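Local atomic coordinates of acetone carboxylase alpha subunit (Xanthobacter autotrophicus Py2, PDB entry 5M45), a protein that serves as the manganese-containing alpha subunit of a multi-protein enzyme assembly and belongs to the hydantoinase B/oxoprolinase family. Residues E73-I78 / E234-A239; M187-V192 / Q604-E609; R331-G336 / E379-K384; N566-I571 / S613-Y618. All coordinates share one frame; numbering follows the deposited sequence.

Contact 1 (E73-I78 / E234-A239); sequences ETAKKI and ERTRIA
Ala75 and Thr236 mark the closest backbone approach, 5.3 Å from CA to CA, where the end of helix 54-75 and the 3-10 segment 76-78 lie against helix 227-255. The small side chains of Ala75, Thr236 and Ala239 allow so close an approach. Ala75 CB points at the partner and stands 4.2 Å from Ala239 CB, with no hydrogen bond crossing between the segments. Thr236 offers two branches. With its hydroxyl beside the backbone N (chi1 -63°), OG1 turns back to bond Leu232 O on its own helix and lies against Ile78 CB at 3.5 Å, while the methyl CG2 meets Ala75 O at 3.5 Å. The same carbonyl accepts the 3-10 hydrogen bond from Ile78 N. Ile78 is the largest apolar group of the contact: it slides past Thr236 in the opposite direction, and its CD1 presses on Ala239 CB at 3.5 Å, tighter than ordinary van der Waals contact. Its branch CG2 rests on Arg235 CB at 4.0 Å. The bent arginine chain then leads its guanidinium away to an acidic side chain and a backbone group of another protein's chain. Lys76 and Thr236 both touch Leu90, on strand 90-95 of the seven-stranded antiparallel sheet. This is close helix-helix packing through alanines and a threonine, joining two helices beside that sheet at a border with another protein.

Contact 2 (M187-V192 / Q604-E609); sequences MATGQV and QAITTE
The flat group at the centre is the peptide carbonyl of Thr607, which takes the hydroxyl of Thr189: OG1 lies 2.8 Å from Thr607 O, tilted 21° from the carbonyl plane, with a C=O...donor angle of 131°. Thr189 holds OG1 in the crowded position between its own backbone N and carbonyl carbon (chi1 59°), which swings the methyl CG2 round to Ile606 CG2, 4.1 Å off. A threonine thus supplies a donor and an apolar branch at once. Both segments are irregular loops, so this is loop-to-loop packing, bringing the connection between strands 165-175 and 204-208 against the one between strands 598-602 and 610-612. The backbone conformation of Gly190 calls for glycine, since a beta carbon here would collide with the carbonyl oxygen of Thr189; Gly190 N lies 3.9 Å from Thr608 CG2. The hydroxyl of Thr608 is occupied by Arg304 N. A water molecule joins the two backbones, donating to Thr189 O at 2.8 Å and accepting from Glu609 N at 2.9 Å; Glu609 OE1 hydrogen-bonds Ser307 OG of a second copy of this protein.

Contact 3 (R331-G336 / E379-K384); sequences RLDFEG and EFRLPK
Strands 331-333 and 379-381 run parallel, their axes 4.8 Å apart at an angle of 7°, with Arg331, Leu332 and Asp333 in register with Glu379, Phe380 and Arg381. Leu332 bonds through both backbone groups, its N to Glu379 O and its O to Arg381 N, each at 2.9 Å, and Phe334 N continues the pattern to Arg381 O. One face is charged. The extended Arg331 brings NH1 to Glu379 OE2 at 2.9 Å, in the guanidinium plane and on the anti side of a carboxylate turned 70° away; Arg325 shares that oxygen. Arg381, stretched out with CG anti to its N (chi1 175°), lies alongside Asp333 and Glu335. Its NH1 takes the syn lone pair of Asp333 OD1 at 3.1 Å and also meets Glu335 OE2 at 2.9 Å, which NH2 also reaches by a longer, more bent bond. Asp333 OD1 accepts Glu335 N as well, closing an Asx turn where the strand gives out, and Arg727 pairs with OD2. On the opposite face Leu332 CD1 approaches Phe380 CE1 at 4.3 Å. Just past the strand ends Phe334 and Leu382 lie side by side, Leu382 CD2 3.5 Å from Phe334 CD1. Phe380 and Leu382 rest on helix 349-361, while backbone bonds to Glu775 bring the C-terminal tail alongside strand 378-381. Two neighbouring parallel strands, joined through a helix that packs on the face bearing Leu332 and Phe380, form a beta-alpha-beta crossover.

Contact 4 (N566-I571 / S613-Y618); sequences NLKELI and SDYDLY
Lys568 crosses obliquely over one face of the Tyr615 ring, its CB 3.8 Å from the ring centroid and 15° off the normal, a CH-pi contact. A trans first torsion (chi1 -174°) sends the lysine chain on past the phenol, Lys568 CG lying 3.7 Å from Tyr615 OH, and the amino end continues beyond the ring. The backbone N of Lys568 is over this face as well, near CD1. Ile571 meets the ring differently: Ile571 CD1 comes to the edge, 4.1 Å from Tyr615 CE1. Leu567 and Leu617 cross at about a right angle, Leu567 CD1 3.9 Å from Leu617 CD2, and Leu567 CD1 also touches Tyr615 O. Tyr615 occupies the third position of a type II turn with a positive phi of 82°, a position where glycine is usually favoured; the turn projects its ring at the helix. Helix 567-573 follows strand 559-563, which neighbours strand 617-621 in a five-stranded antiparallel sheet, and Leu567, Tyr615 and Leu617 all touch Met525 of strand 520-526 on the other flank.

In the fold
Along the chain, contact 1 closes before contacts 3 and 4 open, whereas contact 2 spans a long way: its segments alternate with those of contacts 1 and 4, and contact 3 falls wholly between them. Contacts 2 and 4 are nearest, centres 24 Å apart, because segments 604-609 and 613-618 almost follow one another, separated by strand 610-612. Contact 1 is 31 Å from contact 2 between centres, and contacts 3 and 4 are farthest, 51 Å apart on opposite sides of the chain's centre. Each samples a different part: helices beside the seven-stranded sheet, loops, the mixed four-stranded sheet and the five-stranded one. Contact 2 thus joins parts of the chain more than 400 residues apart.

Contact 1 (E73-I78 / E234-A239)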
loop_
_atom_site.group_PDB
_atom_site.type_symbol
_atom_site.label_atom_id
_atom_site.label_comp_id
_atom_site.label_asym_id
_atom_site.label_seq_id
_atom_site.Cartn_x
_atom_site.Cartn_y
_atom_site.Cartn_z
ATOM N N GLU A 73 24.112 -17.696 -9.313
ATOM C CA GLU A 73 24.000 -19.144 -9.507
ATOM C C GLU A 73 23.699 -19.891 -8.192
ATOM O O GLU A 73 22.909 -20.842 -8.177
ATOM C CB GLU A 73 25.299 -19.671 -10.184
ATOM C CG GLU A 73 25.457 -21.197 -10.298
ATOM C CD GLU A 73 24.513 -21.854 -11.297
ATOM O OE1 GLU A 73 23.927 -21.148 -12.142
ATOM O OE2 GLU A 73 24.424 -23.130 -11.265
ATOM N N THR A 74 24.315 -19.449 -7.095
ATOM C CA THR A 74 24.164 -20.088 -5.777
ATOM C C THR A 74 22.913 -19.640 -5.018
ATOM O O THR A 74 22.137 -20.480 -4.536
ATOM C CB THR A 74 25.431 -19.794 -4.930
ATOM O OG1 THR A 74 26.546 -20.355 -5.615
ATOM C CG2 THR A 74 25.371 -20.395 -3.529
ATOM N N ALA A 75 22.705 -18.320 -4.885
ATOM C CA ALA A 75 21.610 -17.824 -4.071
ATOM C C ALA A 75 20.226 -18.197 -4.603
ATOM O O ALA A 75 19.308 -18.333 -3.829
ATOM C CB ALA A 75 21.695 -16.325 -3.897
ATOM N N LYS A 76 20.079 -18.406 -5.921
ATOM C CA LYS A 76 18.760 -18.737 -6.473
ATOM C C LYS A 76 18.198 -20.075 -5.929
ATOM O O LYS A 76 16.975 -20.288 -5.991
ATOM C CB LYS A 76 18.757 -18.707 -7.995
ATOM C CG LYS A 76 19.481 -19.874 -8.682
ATOM C CD LYS A 76 19.528 -19.593 -10.190
ATOM C CE LYS A 76 20.374 -20.601 -10.907
ATOM N NZ LYS A 76 19.557 -21.837 -11.095
ATOM N N LYS A 77 19.079 -20.944 -5.406
ATOM C CA LYS A 77 18.658 -22.194 -4.820
ATOM C C LYS A 77 17.906 -22.081 -3.501
ATOM O O LYS A 77 17.365 -23.089 -3.017
ATOM C CB LYS A 77 19.853 -23.147 -4.683
ATOM C CG LYS A 77 20.488 -23.512 -6.043
ATOM C CD LYS A 77 21.628 -24.526 -5.814
ATOM C CE LYS A 77 22.830 -23.753 -5.236
ATOM N NZ LYS A 77 23.935 -24.694 -4.941
ATOM N N ILE A 78 17.843 -20.865 -2.935
ATOM C CA ILE A 78 17.059 -20.560 -1.756
ATOM C C ILE A 78 15.554 -20.455 -2.030
ATOM O O ILE A 78 14.733 -20.767 -1.154
ATOM C CB ILE A 78 17.597 -19.260 -1.078
ATOM C CG1 ILE A 78 19.022 -19.513 -0.546
ATOM C CG2 ILE A 78 16.673 -18.786 0.054
ATOM C CD1 ILE A 78 19.820 -18.262 -0.267
ATOM N N GLU A 234 13.227 -12.808 -0.498
ATOM C CA GLU A 234 13.985 -11.882 0.314
ATOM C C GLU A 234 15.299 -12.495 0.853
ATOM O O GLU A 234 16.355 -11.852 0.812
ATOM C CB GLU A 234 13.120 -11.288 1.442
ATOM C CG GLU A 234 13.877 -10.420 2.456
ATOM C CD GLU A 234 12.939 -9.648 3.379
ATOM O OE1 GLU A 234 12.102 -10.296 4.059
ATOM O OE2 GLU A 234 13.053 -8.396 3.412
ATOM N N ARG A 235 15.228 -13.722 1.369
ATOM C CA ARG A 235 16.436 -14.414 1.838
ATOM C C ARG A 235 17.433 -14.648 0.688
ATOM O O ARG A 235 18.646 -14.527 0.907
ATOM C CB ARG A 235 16.101 -15.727 2.573
ATOM C CG ARG A 235 15.199 -15.527 3.805
ATOM C CD ARG A 235 15.880 -14.664 4.898
ATOM N NE ARG A 235 15.025 -14.432 6.023
ATOM C CZ ARG A 235 15.397 -13.815 7.155
ATOM N NH1 ARG A 235 14.532 -13.633 8.144
ATOM N NH2 ARG A 235 16.626 -13.351 7.336
ATOM N N THR A 236 16.920 -14.944 -0.520
ATOM C CA THR A 236 17.720 -15.018 -1.744
ATOM C C THR A 236 18.534 -13.742 -2.013
ATOM O O THR A 236 19.738 -13.811 -2.290
ATOM C CB THR A 236 16.806 -15.300 -2.996
ATOM O OG1 THR A 236 16.186 -16.597 -2.831
ATOM C CG2 THR A 236 17.585 -15.287 -4.274
ATOM N N ARG A 237 17.884 -12.583 -1.917
ATOM C CA ARG A 237 18.567 -11.308 -2.180
ATOM C C ARG A 237 19.648 -11.008 -1.105
ATOM O O ARG A 237 20.775 -10.597 -1.437
ATOM C CB ARG A 237 17.585 -10.128 -2.244
ATOM C CG ARG A 237 16.575 -10.178 -3.387
ATOM C CD ARG A 237 15.705 -8.919 -3.480
ATOM N NE ARG A 237 14.964 -8.621 -2.245
ATOM C CZ ARG A 237 13.755 -9.079 -1.941
ATOM N NH1 ARG A 237 13.075 -9.882 -2.748
ATOM N NH2 ARG A 237 13.198 -8.723 -0.786
ATOM N N ILE A 238 19.301 -11.214 0.174
ATOM C CA ILE A 238 20.258 -10.935 1.254
ATOM C C ILE A 238 21.493 -11.860 1.153
ATOM O O ILE A 238 22.626 -11.406 1.406
ATOM C CB ILE A 238 19.620 -11.061 2.665
ATOM C CG1 ILE A 238 18.543 -10.051 2.804
ATOM C CG2 ILE A 238 20.654 -10.725 3.714
ATOM C CD1 ILE A 238 17.637 -10.275 4.011
ATOM N N ALA A 239 21.278 -13.142 0.818
ATOM C CA ALA A 239 22.385 -14.093 0.649
ATOM C C ALA A 239 23.399 -13.608 -0.372
ATOM O O ALA A 239 24.596 -13.543 -0.089
ATOM C CB ALA A 239 21.873 -15.475 0.249
#

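Contact 2 (M187-V192 / Q604-E609)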
loop_
_atom_site.group_PDB
_atom_site.type_symbol
_atom_site.label_atom_id
_atom_site.label_comp_id
_atom_site.label_asym_id
_atom_site.label_seq_id
_atom_site.Cartn_x
_atom_site.Cartn_y
_atom_site.Cartn_z
ATOM N N MET A 187 1.921 -8.672 -13.487
ATOM C CA MET A 187 1.675 -7.724 -14.588
ATOM C C MET A 187 0.201 -7.298 -14.592
ATOM O O MET A 187 -0.533 -7.448 -15.568
ATOM C CB MET A 187 2.022 -8.394 -15.925
ATOM C CG MET A 187 3.336 -9.150 -15.984
ATOM S SD MET A 187 4.790 -8.244 -15.365
ATOM C CE MET A 187 6.042 -9.438 -15.793
ATOM N N ALA A 188 -0.224 -6.791 -13.433
ATOM C CA ALA A 188 -1.623 -6.771 -13.060
ATOM C C ALA A 188 -2.426 -5.653 -13.753
ATOM O O ALA A 188 -1.877 -4.593 -14.099
ATOM C CB ALA A 188 -1.712 -6.591 -11.559
ATOM N N THR A 189 -3.711 -5.949 -13.952
ATOM C CA THR A 189 -4.723 -5.021 -14.416
ATOM C C THR A 189 -5.787 -4.883 -13.314
ATOM O O THR A 189 -5.876 -5.744 -12.431
ATOM C CB THR A 189 -5.436 -5.528 -15.667
ATOM O OG1 THR A 189 -6.052 -6.796 -15.379
ATOM C CG2 THR A 189 -4.459 -5.708 -16.811
ATOM N N GLY A 190 -6.585 -3.824 -13.415
ATOM C CA GLY A 190 -7.662 -3.534 -12.459
ATOM C C GLY A 190 -7.550 -2.157 -11.893
ATOM O O GLY A 190 -8.481 -1.362 -12.011
ATOM N N GLN A 191 -6.413 -1.868 -11.259
ATOM C CA GLN A 191 -6.072 -0.493 -10.848
ATOM C C GLN A 191 -5.731 0.364 -12.097
ATOM O O GLN A 191 -5.312 -0.181 -13.128
ATOM C CB GLN A 191 -4.878 -0.493 -9.863
ATOM C CG GLN A 191 -3.518 -0.869 -10.465
ATOM C CD GLN A 191 -3.195 -2.363 -10.522
ATOM O OE1 GLN A 191 -4.057 -3.240 -10.403
ATOM N NE2 GLN A 191 -1.929 -2.650 -10.725
ATOM N N VAL A 192 -5.917 1.685 -11.976
ATOM C CA VAL A 192 -5.551 2.664 -12.999
ATOM C C VAL A 192 -4.598 3.783 -12.569
ATOM O O VAL A 192 -4.286 4.677 -13.377
ATOM C CB VAL A 192 -6.785 3.282 -13.684
ATOM C CG1 VAL A 192 -7.567 2.195 -14.380
ATOM C CG2 VAL A 192 -7.677 4.059 -12.697
ATOM N N GLN A 604 -9.624 -9.626 -27.696
ATOM C CA GLN A 604 -9.460 -8.889 -26.454
ATOM C C GLN A 604 -8.336 -9.508 -25.591
ATOM O O GLN A 604 -8.569 -10.347 -24.722
ATOM C CB GLN A 604 -10.819 -8.816 -25.716
ATOM C CG GLN A 604 -10.864 -7.848 -24.545
ATOM C CD GLN A 604 -10.536 -6.432 -24.946
ATOM O OE1 GLN A 604 -10.861 -6.007 -26.042
ATOM N NE2 GLN A 604 -9.897 -5.681 -24.052
ATOM N N ALA A 605 -7.107 -9.094 -25.879
ATOM C CA ALA A 605 -5.915 -9.693 -25.267
ATOM C C ALA A 605 -5.544 -9.108 -23.903
ATOM O O ALA A 605 -4.561 -9.530 -23.296
ATOM C CB ALA A 605 -4.742 -9.604 -26.241
ATOM N N ILE A 606 -6.312 -8.128 -23.455
ATOM C CA ILE A 606 -6.232 -7.527 -22.106
ATOM C C ILE A 606 -7.597 -7.627 -21.426
ATOM O O ILE A 606 -8.611 -7.192 -21.979
ATOM C CB ILE A 606 -5.900 -6.019 -22.127
ATOM C CG1 ILE A 606 -4.582 -5.793 -22.800
ATOM C CG2 ILE A 606 -5.849 -5.486 -20.674
ATOM C CD1 ILE A 606 -4.232 -4.307 -22.968
ATOM N N THR A 607 -7.609 -8.210 -20.228
ATOM C CA THR A 607 -8.810 -8.302 -19.411
ATOM C C THR A 607 -8.478 -8.072 -17.926
ATOM O O THR A 607 -7.316 -8.107 -17.532
ATOM C CB THR A 607 -9.528 -9.666 -19.545
ATOM O OG1 THR A 607 -8.690 -10.714 -19.047
ATOM C CG2 THR A 607 -9.938 -9.982 -20.984
ATOM N N THR A 608 -9.516 -7.824 -17.127
ATOM C CA THR A 608 -9.423 -7.873 -15.669
ATOM C C THR A 608 -9.970 -9.216 -15.196
ATOM O O THR A 608 -10.624 -9.937 -15.970
ATOM C CB THR A 608 -10.207 -6.720 -14.991
ATOM O OG1 THR A 608 -11.587 -6.711 -15.418
ATOM C CG2 THR A 608 -9.548 -5.384 -15.357
ATOM N N GLU A 609 -9.734 -9.525 -13.936
ATOM C CA GLU A 609 -10.038 -10.843 -13.374
ATOM C C GLU A 609 -11.506 -11.298 -13.585
ATOM O O GLU A 609 -12.443 -10.498 -13.460
ATOM C CB GLU A 609 -9.565 -10.978 -11.906
ATOM C CG GLU A 609 -10.381 -10.307 -10.821
ATOM C CD GLU A 609 -9.757 -10.458 -9.399
ATOM O OE1 GLU A 609 -9.701 -9.435 -8.666
ATOM O OE2 GLU A 609 -9.336 -11.569 -8.992
HETATM O O HOH W 1 -7.838 -7.808 -12.521
#

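Contact 3 (R331-G336 / E379-K384)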
loop_
_atom_site.group_PDB
_atom_site.type_symbol
_atom_site.label_atom_id
_atom_site.label_comp_id
_atom_site.label_asym_id
_atom_site.label_seq_id
_atom_site.Cartn_x
_atom_site.Cartn_y
_atom_site.Cartn_z
ATOM N N ARG A 331 23.027 9.395 -30.181
ATOM C CA ARG A 331 21.950 10.142 -29.578
ATOM C C ARG A 331 20.610 9.546 -29.994
ATOM O O ARG A 331 20.406 9.221 -31.171
ATOM C CB ARG A 331 22.054 11.626 -29.968
ATOM C CG ARG A 331 20.980 12.536 -29.407
ATOM C CD ARG A 331 21.196 13.965 -29.950
ATOM N NE ARG A 331 20.218 14.913 -29.422
ATOM C CZ ARG A 331 20.260 15.469 -28.219
ATOM N NH1 ARG A 331 21.270 15.222 -27.384
ATOM N NH2 ARG A 331 19.280 16.282 -27.843
ATOM N N LEU A 332 19.707 9.407 -29.018
ATOM C CA LEU A 332 18.353 8.910 -29.258
ATOM C C LEU A 332 17.328 9.907 -28.728
ATOM O O LEU A 332 17.302 10.176 -27.528
ATOM C CB LEU A 332 18.167 7.554 -28.621
ATOM C CG LEU A 332 19.135 6.524 -29.228
ATOM C CD1 LEU A 332 20.304 6.288 -28.308
ATOM C CD2 LEU A 332 18.447 5.191 -29.518
ATOM N N ASP A 333 16.486 10.437 -29.630
ATOM C CA ASP A 333 15.539 11.517 -29.331
ATOM C C ASP A 333 14.126 11.004 -29.613
ATOM O O ASP A 333 13.830 10.589 -30.749
ATOM C CB ASP A 333 15.902 12.734 -30.206
ATOM C CG ASP A 333 15.045 13.984 -29.907
ATOM O OD1 ASP A 333 13.986 13.915 -29.261
ATOM O OD2 ASP A 333 15.459 15.093 -30.332
ATOM N N PHE A 334 13.262 11.037 -28.591
ATOM C CA PHE A 334 11.888 10.508 -28.648
ATOM C C PHE A 334 10.784 11.594 -28.745
ATOM O O PHE A 334 9.623 11.326 -28.427
ATOM C CB PHE A 334 11.670 9.518 -27.493
ATOM C CG PHE A 334 12.554 8.291 -27.608
ATOM C CD1 PHE A 334 13.870 8.309 -27.136
ATOM C CD2 PHE A 334 12.110 7.152 -28.268
ATOM C CE1 PHE A 334 14.696 7.190 -27.292
ATOM C CE2 PHE A 334 12.932 6.051 -28.436
ATOM C CZ PHE A 334 14.227 6.066 -27.945
ATOM N N GLU A 335 11.143 12.794 -29.225
ATOM C CA GLU A 335 10.192 13.821 -29.618
ATOM C C GLU A 335 9.062 13.246 -30.447
ATOM O O GLU A 335 9.323 12.555 -31.438
ATOM C CB GLU A 335 10.900 14.893 -30.469
ATOM C CG GLU A 335 10.011 16.015 -31.102
ATOM C CD GLU A 335 9.773 17.192 -30.143
ATOM O OE1 GLU A 335 9.026 18.157 -30.437
ATOM O OE2 GLU A 335 10.345 17.154 -29.054
ATOM N N GLY A 336 7.831 13.533 -30.054
ATOM C CA GLY A 336 6.662 13.015 -30.731
ATOM C C GLY A 336 5.911 11.895 -30.034
ATOM O O GLY A 336 4.837 11.509 -30.468
ATOM N N GLU A 379 23.642 9.657 -25.521
ATOM C CA GLU A 379 22.790 10.810 -25.180
ATOM C C GLU A 379 21.304 10.438 -25.386
ATOM O O GLU A 379 20.970 9.815 -26.403
ATOM C CB GLU A 379 23.122 12.018 -26.042
ATOM C CG GLU A 379 24.504 12.622 -25.836
ATOM C CD GLU A 379 24.868 13.620 -26.935
ATOM O OE1 GLU A 379 26.087 13.779 -27.138
ATOM O OE2 GLU A 379 23.989 14.140 -27.674
ATOM N N PHE A 380 20.433 10.775 -24.416
ATOM C CA PHE A 380 19.004 10.495 -24.518
ATOM C C PHE A 380 18.192 11.770 -24.351
ATOM O O PHE A 380 18.492 12.586 -23.485
ATOM C CB PHE A 380 18.528 9.489 -23.452
ATOM C CG PHE A 380 19.271 8.163 -23.419
ATOM C CD1 PHE A 380 18.859 7.081 -24.202
ATOM C CD2 PHE A 380 20.319 7.956 -22.510
ATOM C CE1 PHE A 380 19.492 5.843 -24.118
ATOM C CE2 PHE A 380 20.948 6.721 -22.411
ATOM C CZ PHE A 380 20.538 5.673 -23.237
ATOM N N ARG A 381 17.168 11.936 -25.196
ATOM C CA ARG A 381 16.198 13.028 -25.044
ATOM C C ARG A 381 14.758 12.466 -24.985
ATOM O O ARG A 381 14.254 11.915 -25.984
ATOM C CB ARG A 381 16.342 14.097 -26.147
ATOM C CG ARG A 381 15.267 15.179 -26.071
ATOM C CD ARG A 381 15.595 16.483 -26.820
ATOM N NE ARG A 381 14.537 17.499 -26.640
ATOM C CZ ARG A 381 13.355 17.537 -27.283
ATOM N NH1 ARG A 381 13.028 16.644 -28.208
ATOM N NH2 ARG A 381 12.490 18.510 -27.008
ATOM N N LEU A 382 14.132 12.605 -23.810
ATOM C CA LEU A 382 12.789 12.117 -23.531
ATOM C C LEU A 382 11.938 13.283 -23.031
ATOM O O LEU A 382 12.054 13.684 -21.862
ATOM C CB LEU A 382 12.791 11.017 -22.452
ATOM C CG LEU A 382 13.791 9.851 -22.438
ATOM C CD1 LEU A 382 13.406 8.771 -21.414
ATOM C CD2 LEU A 382 13.940 9.257 -23.787
ATOM N N PRO A 383 11.088 13.850 -23.904
ATOM C CA PRO A 383 10.369 15.039 -23.462
ATOM C C PRO A 383 9.495 14.792 -22.224
ATOM O O PRO A 383 8.873 13.745 -22.127
ATOM C CB PRO A 383 9.541 15.419 -24.687
ATOM C CG PRO A 383 10.362 14.942 -25.817
ATOM C CD PRO A 383 10.903 13.606 -25.335
ATOM N N LYS A 384 9.507 15.738 -21.284
ATOM C CA LYS A 384 8.768 15.612 -20.016
ATOM C C LYS A 384 7.269 15.572 -20.263
ATOM O O LYS A 384 6.720 16.407 -20.966
ATOM C CB LYS A 384 9.138 16.803 -19.077
ATOM C CG LYS A 384 8.671 16.716 -17.616
ATOM C CD LYS A 384 9.206 15.484 -16.882
ATOM C CE LYS A 384 8.867 15.518 -15.379
ATOM N NZ LYS A 384 9.296 14.267 -14.690
#

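Contact 4 (N566-I571 / S613-Y618)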
loop_
_atom_site.group_PDB
_atom_site.type_symbol
_atom_site.label_atom_id
_atom_site.label_comp_id
_atom_site.label_asym_id
_atom_site.label_seq_id
_atom_site.Cartn_x
_atom_site.Cartn_y
_atom_site.Cartn_z
ATOM N N ASN A 566 -18.224 -28.885 -19.197
ATOM C CA ASN A 566 -18.697 -30.269 -19.011
ATOM C C ASN A 566 -17.566 -31.309 -19.182
ATOM O O ASN A 566 -17.836 -32.490 -19.433
ATOM C CB ASN A 566 -19.884 -30.564 -19.943
ATOM C CG ASN A 566 -20.716 -31.775 -19.492
ATOM O OD1 ASN A 566 -20.922 -32.013 -18.308
ATOM N ND2 ASN A 566 -21.188 -32.552 -20.471
ATOM N N LEU A 567 -16.305 -30.898 -19.020
ATOM C CA LEU A 567 -15.182 -31.820 -19.277
ATOM C C LEU A 567 -15.125 -33.008 -18.311
ATOM O O LEU A 567 -14.644 -34.050 -18.692
ATOM C CB LEU A 567 -13.827 -31.096 -19.341
ATOM C CG LEU A 567 -13.499 -30.529 -20.739
ATOM C CD1 LEU A 567 -12.361 -29.498 -20.649
ATOM C CD2 LEU A 567 -13.152 -31.664 -21.722
ATOM N N LYS A 568 -15.600 -32.858 -17.071
ATOM C CA LYS A 568 -15.611 -34.016 -16.150
ATOM C C LYS A 568 -16.358 -35.223 -16.787
ATOM O O LYS A 568 -15.851 -36.331 -16.811
ATOM C CB LYS A 568 -16.218 -33.660 -14.803
ATOM C CG LYS A 568 -16.111 -34.790 -13.810
ATOM C CD LYS A 568 -16.649 -34.432 -12.437
ATOM C CE LYS A 568 -16.760 -35.713 -11.645
ATOM N NZ LYS A 568 -16.233 -35.564 -10.268
ATOM N N GLU A 569 -17.543 -34.955 -17.319
ATOM C CA GLU A 569 -18.374 -35.983 -17.964
ATOM C C GLU A 569 -17.791 -36.424 -19.319
ATOM O O GLU A 569 -17.836 -37.621 -19.643
ATOM C CB GLU A 569 -19.808 -35.475 -18.126
ATOM C CG GLU A 569 -20.858 -36.497 -18.529
ATOM C CD GLU A 569 -20.703 -37.821 -17.723
ATOM O OE1 GLU A 569 -20.325 -38.879 -18.356
ATOM O OE2 GLU A 569 -20.903 -37.794 -16.451
ATOM N N LEU A 570 -17.239 -35.488 -20.095
ATOM C CA LEU A 570 -16.615 -35.828 -21.374
ATOM C C LEU A 570 -15.387 -36.728 -21.194
ATOM O O LEU A 570 -15.202 -37.690 -21.941
ATOM C CB LEU A 570 -16.276 -34.574 -22.194
ATOM C CG LEU A 570 -17.453 -33.696 -22.634
ATOM C CD1 LEU A 570 -16.955 -32.355 -23.122
ATOM C CD2 LEU A 570 -18.305 -34.341 -23.715
ATOM N N ILE A 571 -14.566 -36.442 -20.186
ATOM C CA ILE A 571 -13.427 -37.285 -19.844
ATOM C C ILE A 571 -13.909 -38.702 -19.451
ATOM O O ILE A 571 -13.427 -39.693 -20.003
ATOM C CB ILE A 571 -12.580 -36.644 -18.717
ATOM C CG1 ILE A 571 -11.813 -35.413 -19.260
ATOM C CG2 ILE A 571 -11.617 -37.634 -18.114
ATOM C CD1 ILE A 571 -11.397 -34.439 -18.170
ATOM N N SER A 613 -13.600 -21.951 -12.766
ATOM C CA SER A 613 -13.744 -23.149 -11.926
ATOM C C SER A 613 -12.983 -24.325 -12.502
ATOM O O SER A 613 -12.668 -24.345 -13.690
ATOM C CB SER A 613 -15.192 -23.605 -11.854
ATOM O OG SER A 613 -16.023 -22.528 -11.495
ATOM N N ASP A 614 -12.801 -25.359 -11.667
ATOM C CA ASP A 614 -12.205 -26.612 -12.118
ATOM C C ASP A 614 -12.909 -27.115 -13.391
ATOM O O ASP A 614 -14.148 -27.037 -13.508
ATOM C CB ASP A 614 -12.242 -27.699 -11.041
ATOM C CG ASP A 614 -11.104 -27.600 -10.015
ATOM O OD1 ASP A 614 -10.411 -26.542 -9.920
ATOM O OD2 ASP A 614 -10.927 -28.612 -9.245
ATOM N N TYR A 615 -12.078 -27.594 -14.328
ATOM C CA TYR A 615 -12.434 -28.093 -15.667
ATOM C C TYR A 615 -12.628 -26.993 -16.756
ATOM O O TYR A 615 -12.823 -27.323 -17.923
ATOM C CB TYR A 615 -13.615 -29.097 -15.643
ATOM C CG TYR A 615 -13.336 -30.355 -14.841
ATOM C CD1 TYR A 615 -12.695 -31.433 -15.409
ATOM C CD2 TYR A 615 -13.806 -30.496 -13.525
ATOM C CE1 TYR A 615 -12.488 -32.613 -14.717
ATOM C CE2 TYR A 615 -13.610 -31.667 -12.791
ATOM C CZ TYR A 615 -12.942 -32.729 -13.404
ATOM O OH TYR A 615 -12.711 -33.915 -12.742
ATOM N N ASP A 616 -12.539 -25.722 -16.385
ATOM C CA ASP A 616 -12.468 -24.608 -17.354
ATOM C C ASP A 616 -11.093 -24.575 -18.057
ATOM O O ASP A 616 -10.088 -25.123 -17.528
ATOM C CB ASP A 616 -12.755 -23.248 -16.687
ATOM C CG ASP A 616 -14.216 -23.059 -16.251
ATOM O OD1 ASP A 616 -15.095 -23.915 -16.514
ATOM O OD2 ASP A 616 -14.497 -21.985 -15.630
ATOM N N LEU A 617 -11.060 -23.947 -19.248
ATOM C CA LEU A 617 -9.856 -23.903 -20.092
ATOM C C LEU A 617 -9.355 -22.488 -20.317
ATOM O O LEU A 617 -10.147 -21.561 -20.408
ATOM C CB LEU A 617 -10.136 -24.533 -21.453
ATOM C CG LEU A 617 -10.501 -26.018 -21.502
ATOM C CD1 LEU A 617 -10.818 -26.420 -22.937
ATOM C CD2 LEU A 617 -9.410 -26.905 -20.920
ATOM N N TYR A 618 -8.036 -22.357 -20.427
ATOM C CA TYR A 618 -7.335 -21.078 -20.695
ATOM C C TYR A 618 -6.181 -21.375 -21.660
ATOM O O TYR A 618 -5.365 -22.276 -21.383
ATOM C CB TYR A 618 -6.806 -20.515 -19.353
ATOM C CG TYR A 618 -6.080 -19.159 -19.357
ATOM C CD1 TYR A 618 -4.820 -18.990 -19.961
ATOM C CD2 TYR A 618 -6.629 -18.047 -18.681
ATOM C CE1 TYR A 618 -4.159 -17.771 -19.939
ATOM C CE2 TYR A 618 -5.969 -16.824 -18.662
ATOM C CZ TYR A 618 -4.727 -16.691 -19.281
ATOM O OH TYR A 618 -4.034 -15.476 -19.254
#